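Local coordinates for F5/8 type C domain protein (Clostridium perfringens, PDB 7JRM) that probably binds carbohydrate through a calcium-containing NPCBM-type module, as a non-catalytic part of ZmpB, a protease thought to recognise and cleave mucin-type O-glycoproteins, at residues L268-D272 against K273-N277; K242-L246 against N247-E251. All blocks are in the same frame, centred on the assembly; numbering follows the deposited sequence.

Interaction 1: L268-D272 against K273-N277; sequences LLSKD and KETIN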
ATOM      1  N   LEU A 268      -6.179   1.813  -2.195  1.00 18.71           N
ATOM      2  CA  LEU A 268      -6.915   0.831  -1.406  1.00 19.13           C
ATOM      3  C   LEU A 268      -7.010   1.257   0.053  1.00 16.03           C
ATOM      4  O   LEU A 268      -8.060   1.100   0.687  1.00 16.95           O
ATOM      5  CB  LEU A 268      -6.250  -0.542  -1.517  1.00 16.12           C
ATOM      6  CG  LEU A 268      -6.236  -1.224  -2.886  1.00 22.65           C
ATOM      7  CD1 LEU A 268      -5.450  -2.525  -2.827  1.00 21.77           C
ATOM      8  CD2 LEU A 268      -7.650  -1.476  -3.379  1.00 21.27           C
ATOM      9  N   LEU A 269      -5.923   1.804   0.601  1.00 13.94           N
ATOM     10  CA  LEU A 269      -5.926   2.229   1.997  1.00 17.36           C
ATOM     11  C   LEU A 269      -6.759   3.486   2.204  1.00 21.26           C
ATOM     12  O   LEU A 269      -7.263   3.717   3.309  1.00 19.50           O
ATOM     13  CB  LEU A 269      -4.495   2.463   2.477  1.00 16.70           C
ATOM     14  CG  LEU A 269      -3.570   1.247   2.532  1.00 18.43           C
ATOM     15  CD1 LEU A 269      -2.209   1.643   3.079  1.00 21.35           C
ATOM     16  CD2 LEU A 269      -4.186   0.138   3.371  1.00 21.97           C
ATOM     17  N   SER A 270      -6.913   4.308   1.163  1.00 14.68           N
ATOM     18  CA  SER A 270      -7.659   5.552   1.309  1.00 16.49           C
ATOM     19  C   SER A 270      -9.144   5.299   1.525  1.00 19.90           C
ATOM     20  O   SER A 270      -9.825   6.128   2.143  1.00 20.23           O
ATOM     21  CB  SER A 270      -7.446   6.438   0.081  1.00 15.57           C
ATOM     22  OG  SER A 270      -8.135   5.922  -1.044  1.00 19.63           O
ATOM     23  N   LYS A 271      -9.660   4.171   1.030  1.00 15.12           N
ATOM     24  CA  LYS A 271     -11.089   3.851   1.104  1.00 18.90           C
ATOM     25  C   LYS A 271     -11.937   4.969   0.506  1.00 21.97           C
ATOM     26  O   LYS A 271     -13.071   5.209   0.930  1.00 22.95           O
ATOM     27  CB  LYS A 271     -11.516   3.549   2.544  1.00 21.16           C
ATOM     28  CG  LYS A 271     -10.836   2.326   3.143  1.00 24.10           C
ATOM     29  CD  LYS A 271     -11.004   2.275   4.654  1.00 20.74           C
ATOM     30  CE  LYS A 271     -12.462   2.107   5.047  1.00 24.64           C
ATOM     31  NZ  LYS A 271     -12.606   1.665   6.462  1.00 32.02           N
ATOM     32  N   ASP A 272     -11.384   5.664  -0.484  1.00 19.04           N
ATOM     33  CA  ASP A 272     -12.046   6.775  -1.151  1.00 19.16           C
ATOM     34  C   ASP A 272     -12.415   6.352  -2.565  1.00 22.28           C
ATOM     35  O   ASP A 272     -11.579   5.803  -3.290  1.00 20.48           O
ATOM     36  CB  ASP A 272     -11.144   8.011  -1.178  1.00 17.55           C
ATOM     37  CG  ASP A 272     -11.776   9.178  -1.908  1.00 23.20           C
ATOM     38  OD1 ASP A 272     -12.805   9.697  -1.425  1.00 16.50           O
ATOM     39  OD2 ASP A 272     -11.241   9.581  -2.962  1.00 24.94           O
ATOM     40  N   LYS A 273     -13.665   6.616  -2.953  1.00 17.83           N
ATOM     41  CA  LYS A 273     -14.176   6.113  -4.225  1.00 19.28           C
ATOM     42  C   LYS A 273     -13.399   6.684  -5.407  1.00 19.59           C
ATOM     43  O   LYS A 273     -12.949   5.939  -6.285  1.00 21.89           O
ATOM     44  CB  LYS A 273     -15.663   6.438  -4.352  1.00 19.10           C
ATOM     45  CG  LYS A 273     -16.266   6.055  -5.692  1.00 27.44           C
ATOM     46  CD  LYS A 273     -17.304   7.071  -6.136  1.00 28.62           C
ATOM     47  CE  LYS A 273     -18.501   6.391  -6.774  1.00 35.70           C
ATOM     48  NZ  LYS A 273     -19.524   7.374  -7.231  1.00 35.10           N
ATOM     49  N   GLU A 274     -13.232   8.008  -5.448  1.00 20.35           N
ATOM     50  CA  GLU A 274     -12.593   8.622  -6.607  1.00 23.17           C
ATOM     51  C   GLU A 274     -11.092   8.361  -6.632  1.00 21.62           C
ATOM     52  O   GLU A 274     -10.503   8.256  -7.715  1.00 20.14           O
ATOM     53  CB  GLU A 274     -12.877  10.125  -6.633  1.00 24.74           C
ATOM     54  CG  GLU A 274     -14.354  10.485  -6.779  1.00 24.73           C
ATOM     55  CD  GLU A 274     -15.003   9.918  -8.035  1.00 36.32           C
ATOM     56  OE1 GLU A 274     -14.282   9.550  -8.988  1.00 41.07           O
ATOM     57  OE2 GLU A 274     -16.249   9.841  -8.066  1.00 36.09           O
ATOM     58  N   THR A 275     -10.457   8.260  -5.462  1.00 19.66           N
ATOM     59  CA  THR A 275      -9.044   7.895  -5.426  1.00 18.67           C
ATOM     60  C   THR A 275      -8.831   6.496  -5.992  1.00 20.03           C
ATOM     61  O   THR A 275      -7.862   6.252  -6.721  1.00 19.57           O
ATOM     62  CB  THR A 275      -8.513   7.977  -3.994  1.00 16.64           C
ATOM     63  OG1 THR A 275      -8.889   9.231  -3.411  1.00 16.21           O
ATOM     64  CG2 THR A 275      -6.998   7.851  -3.977  1.00 13.90           C
ATOM     65  N   ILE A 276      -9.736   5.568  -5.676  1.00 20.53           N
ATOM     66  CA  ILE A 276      -9.623   4.205  -6.185  1.00 17.79           C
ATOM     67  C   ILE A 276      -9.872   4.175  -7.687  1.00 19.27           C
ATOM     68  O   ILE A 276      -9.134   3.533  -8.444  1.00 18.31           O
ATOM     69  CB  ILE A 276     -10.589   3.275  -5.431  1.00 18.06           C
ATOM     70  CG1 ILE A 276     -10.062   2.984  -4.024  1.00 14.32           C
ATOM     71  CG2 ILE A 276     -10.816   1.984  -6.207  1.00 17.03           C
ATOM     72  CD1 ILE A 276     -11.131   2.537  -3.050  1.00 19.26           C
ATOM     73  N   ASN A 277     -10.914   4.878  -8.142  1.00 17.31           N
ATOM     74  CA  ASN A 277     -11.246   4.881  -9.564  1.00 19.88           C
ATOM     75  C   ASN A 277     -10.139   5.524 -10.390  1.00 19.49           C
ATOM     76  O   ASN A 277      -9.820   5.051 -11.488  1.00 16.08           O
ATOM     77  CB  ASN A 277     -12.572   5.607  -9.790  1.00 20.96           C
ATOM     78  CG  ASN A 277     -13.761   4.834  -9.249  1.00 22.23           C
ATOM     79  OD1 ASN A 277     -13.637   3.674  -8.858  1.00 21.99           O
ATOM     80  ND2 ASN A 277     -14.923   5.477  -9.230  1.00 26.13           N
TER
HETATM   81  O   HOH W   1     -14.536   9.776  -3.318  1.00 24.89           O

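Interaction 2: K242-L246 against N247-E251; sequences KKLDL and NNYTE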
ATOM      1  N   LYS A 242       0.683  -7.396 -10.517  1.00 24.88           N
ATOM      2  CA  LYS A 242       1.780  -7.938  -9.725  1.00 25.20           C
ATOM      3  C   LYS A 242       2.249  -9.301 -10.220  1.00 28.29           C
ATOM      4  O   LYS A 242       3.325  -9.751  -9.813  1.00 25.76           O
ATOM      5  CB  LYS A 242       1.365  -8.032  -8.255  1.00 24.63           C
ATOM      6  CG  LYS A 242       1.349  -6.689  -7.536  1.00 27.20           C
ATOM      7  CD  LYS A 242       1.144  -6.850  -6.037  1.00 29.90           C
ATOM      8  CE  LYS A 242       0.010  -7.815  -5.725  1.00 31.69           C
ATOM      9  NZ  LYS A 242      -0.321  -7.820  -4.273  1.00 32.57           N
ATOM     10  N   LYS A 243       1.475  -9.961 -11.082  1.00 24.18           N
ATOM     11  CA  LYS A 243       1.869 -11.247 -11.645  1.00 28.19           C
ATOM     12  C   LYS A 243       2.863 -11.117 -12.790  1.00 30.05           C
ATOM     13  O   LYS A 243       3.429 -12.131 -13.213  1.00 29.39           O
ATOM     14  CB  LYS A 243       0.632 -12.005 -12.134  1.00 30.30           C
ATOM     15  CG  LYS A 243       0.230 -13.181 -11.261  1.00 29.12           C
ATOM     16  CD  LYS A 243      -1.207 -13.599 -11.529  1.00 30.53           C
ATOM     17  CE  LYS A 243      -1.507 -13.636 -13.020  1.00 35.30           C
ATOM     18  NZ  LYS A 243      -2.964 -13.786 -13.290  1.00 43.63           N
ATOM     19  N   LEU A 244       3.088  -9.909 -13.296  1.00 30.57           N
ATOM     20  CA  LEU A 244       3.968  -9.701 -14.436  1.00 31.93           C
ATOM     21  C   LEU A 244       5.421  -9.586 -13.990  1.00 35.17           C
ATOM     22  O   LEU A 244       5.721  -9.149 -12.876  1.00 32.94           O
ATOM     23  CB  LEU A 244       3.562  -8.443 -15.206  1.00 29.63           C
ATOM     24  CG  LEU A 244       2.181  -8.480 -15.861  1.00 31.33           C
ATOM     25  CD1 LEU A 244       1.926  -7.208 -16.652  1.00 31.86           C
ATOM     26  CD2 LEU A 244       2.043  -9.706 -16.751  1.00 33.53           C
ATOM     27  N   ASP A 245       6.324  -9.986 -14.882  1.00 36.84           N
ATOM     28  CA  ASP A 245       7.759  -9.927 -14.629  1.00 34.80           C
ATOM     29  C   ASP A 245       8.297  -8.616 -15.189  1.00 35.44           C
ATOM     30  O   ASP A 245       8.371  -8.437 -16.409  1.00 37.92           O
ATOM     31  CB  ASP A 245       8.463 -11.128 -15.254  1.00 39.25           C
ATOM     32  CG  ASP A 245       9.830 -11.383 -14.651  1.00 40.59           C
ATOM     33  OD1 ASP A 245      10.338 -12.518 -14.785  1.00 45.30           O
ATOM     34  OD2 ASP A 245      10.402 -10.454 -14.042  1.00 37.17           O
ATOM     35  N   LEU A 246       8.679  -7.701 -14.295  1.00 31.74           N
ATOM     36  CA  LEU A 246       9.135  -6.379 -14.711  1.00 36.84           C
ATOM     37  C   LEU A 246      10.443  -6.426 -15.491  1.00 35.38           C
ATOM     38  O   LEU A 246      10.772  -5.455 -16.182  1.00 35.11           O
ATOM     39  CB  LEU A 246       9.292  -5.460 -13.496  1.00 33.90           C
ATOM     40  CG  LEU A 246       8.094  -5.224 -12.565  1.00 31.90           C
ATOM     41  CD1 LEU A 246       6.825  -4.957 -13.368  1.00 31.06           C
ATOM     42  CD2 LEU A 246       7.886  -6.354 -11.551  1.00 39.06           C
ATOM     43  N   ASN A 247      11.196  -7.524 -15.397  1.00 39.64           N
ATOM     44  CA  ASN A 247      12.438  -7.643 -16.151  1.00 39.66           C
ATOM     45  C   ASN A 247      12.197  -7.788 -17.648  1.00 38.38           C
ATOM     46  O   ASN A 247      13.089  -7.468 -18.440  1.00 42.22           O
ATOM     47  CB  ASN A 247      13.252  -8.833 -15.641  1.00 42.00           C
ATOM     48  CG  ASN A 247      14.268  -8.437 -14.589  1.00 44.48           C
ATOM     49  OD1 ASN A 247      14.115  -7.420 -13.913  1.00 46.05           O
ATOM     50  ND2 ASN A 247      15.313  -9.243 -14.444  1.00 49.08           N
ATOM     51  N   ASN A 248      11.017  -8.257 -18.053  1.00 34.86           N
ATOM     52  CA  ASN A 248      10.707  -8.469 -19.461  1.00 36.90           C
ATOM     53  C   ASN A 248      10.257  -7.200 -20.173  1.00 34.77           C
ATOM     54  O   ASN A 248       9.904  -7.267 -21.355  1.00 38.16           O
ATOM     55  CB  ASN A 248       9.629  -9.545 -19.607  1.00 33.98           C
ATOM     56  CG  ASN A 248       9.981 -10.829 -18.880  1.00 40.14           C
ATOM     57  OD1 ASN A 248       9.101 -11.553 -18.417  1.00 41.60           O
ATOM     58  ND2 ASN A 248      11.274 -11.118 -18.780  1.00 44.43           N
ATOM     59  N   TYR A 249      10.255  -6.058 -19.492  1.00 34.12           N
ATOM     60  CA  TYR A 249       9.834  -4.797 -20.082  1.00 31.50           C
ATOM     61  C   TYR A 249      10.913  -3.749 -19.857  1.00 36.16           C
ATOM     62  O   TYR A 249      11.756  -3.877 -18.966  1.00 34.31           O
ATOM     63  CB  TYR A 249       8.496  -4.322 -19.496  1.00 35.65           C
ATOM     64  CG  TYR A 249       7.429  -5.394 -19.487  1.00 34.80           C
ATOM     65  CD1 TYR A 249       6.611  -5.596 -20.590  1.00 31.88           C
ATOM     66  CD2 TYR A 249       7.245  -6.207 -18.376  1.00 35.16           C
ATOM     67  CE1 TYR A 249       5.637  -6.577 -20.588  1.00 32.78           C
ATOM     68  CE2 TYR A 249       6.274  -7.191 -18.365  1.00 36.60           C
ATOM     69  CZ  TYR A 249       5.474  -7.371 -19.472  1.00 33.45           C
ATOM     70  OH  TYR A 249       4.506  -8.349 -19.464  1.00 33.75           O
ATOM     71  N   THR A 250      10.886  -2.714 -20.695  1.00 29.75           N
ATOM     72  CA  THR A 250      11.884  -1.657 -20.610  1.00 36.32           C
ATOM     73  C   THR A 250      11.829  -0.977 -19.247  1.00 36.84           C
ATOM     74  O   THR A 250      10.788  -0.943 -18.585  1.00 36.81           O
ATOM     75  CB  THR A 250      11.668  -0.626 -21.719  1.00 31.00           C
ATOM     76  OG1 THR A 250      10.609   0.264 -21.349  1.00 35.44           O
ATOM     77  CG2 THR A 250      11.312  -1.317 -23.028  1.00 32.89           C
ATOM     78  N   GLU A 251      12.976  -0.436 -18.827  1.00 38.04           N
ATOM     79  CA  GLU A 251      13.056   0.216 -17.524  1.00 34.53           C
ATOM     80  C   GLU A 251      12.075   1.377 -17.426  1.00 37.57           C
ATOM     81  O   GLU A 251      11.493   1.622 -16.362  1.00 36.11           O
ATOM     82  CB  GLU A 251      14.487   0.693 -17.265  1.00 38.96           C
ATOM     83  CG  GLU A 251      14.607   1.801 -16.230  1.00 45.69           C
ATOM     84  CD  GLU A 251      16.025   1.982 -15.728  1.00 51.22           C
ATOM     85  OE1 GLU A 251      16.518   3.129 -15.739  1.00 44.58           O
ATOM     86  OE2 GLU A 251      16.646   0.977 -15.321  1.00 45.44           O
TER

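Interaction 1: L268-D272 against K273-N277
Asp272 and Thr275 meet with their side chains crossing at about a right angle, at the sharp corner where helix 251-270 ends and helix 273-288 begins. Asp272 is the N-cap of the second helix. Its CG lies anti to the backbone nitrogen (chi1 178°), which swings the carboxylate forward over the first helical turn, where Asp272 OD2 accepts from Thr275 N at 2.9 Å. That amide reaches OD2 from above the carboxylate plane, 36° out of it. Thr275 OG1 also lies close to Asp272 OD2, the modelled 2.4 Å being doubtfully short. The other carboxylate oxygen, Asp272 OD1, receives a water at 2.6 Å, and this water in turn accepts from Glu274 N, so a second early amide is served indirectly. Aspartate suits the place because its short arm reaches amides that have no preceding helical turn to bond to, while its own carbonyl starts the regular pattern: Ile276 N donates to Asp272 O at 3.0 Å. Ile276 lays CG1 and CD1 beside that carbonyl oxygen, and its apolar branch also packs on Tyr229 and Leu234. Ser270 OG lies 3.6 Å from Thr275 CB; it bonds to Ala267 O and takes a weak bond from Asp272 N. Just beyond helix 251-270, Lys271 takes positive phi and turns the chain, and its NZ forms a salt bridge with Asp19. With the Thr275 amide on OD2 and a water on OD1, rotation of the carboxylate is probably restricted, and its negative charge, set at the positive end of the helix dipole, is probably stabilised there.

Interaction 2: K242-L246 against N247-E251
Tyr249 folds its ring back against the backbone carbonyl of Asp245 and the side chain of Leu244, and the packing is tight here. Its CG lies beside the backbone nitrogen and anti to the carbonyl carbon (chi1 -49°), which brings Tyr249 CE2 to 3.1 Å from Asp245 O, an oblique approach to the ring. Leu246 CA sits at the ring's edge, near its plane, and Asn248 CB lies over one face, displaced toward the rim. Farther out, Leu244 crosses the tyrosine at about a right angle, with Leu244 CD2 3.9 Å from Tyr249 OH. A long flat ring suits this place, since it can reach both residues and also touch Leu290 and Lys292. The backbone between Leu246 and Asn248 forms one turn of 3-10 helix in the connection from helix 232-242 to helix 251-270: Asn248 N donates to Asp245 O at 3.1 Å, from above the carbonyl plane, and Tyr249 N gives a weak bond to Leu246 O. Thr250 then serves as N-cap of the following helix, its OG1 accepting from Ser253 N. The solvent side is looser and polar. A weak 3.3 Å bond from Asn247 N to Asp245 OD2 closes an Asx turn, for which the short aspartate side chain is well suited, and the carboxylate and the Asn247 amide lie 17° from parallel. Asn248 crosses Asp245 more steeply, setting Asn248 OD1 3.3 Å from Asp245 CB, with the carboxylate and Asn248 amide planes 55° apart.

Both interactions are surface contacts at the two corners of one three-helix unit: residues 242-251 carry helix 232-242 into helix 251-270, and residues 268-277 carry that helix into helix 273-288. Helix 251-270 thus starts at one and finishes at the other, with their centres about 25 Å apart and no touch between them. The corners differ in length and in chemistry. Interaction 1 is an abrupt joint, controlled by a charged cap and a bound water, and it includes a buried isoleucine. Interaction 2 is a longer connection with no buried residue, shaped by backbone bonds of a 3-10 turn and by an aromatic ring.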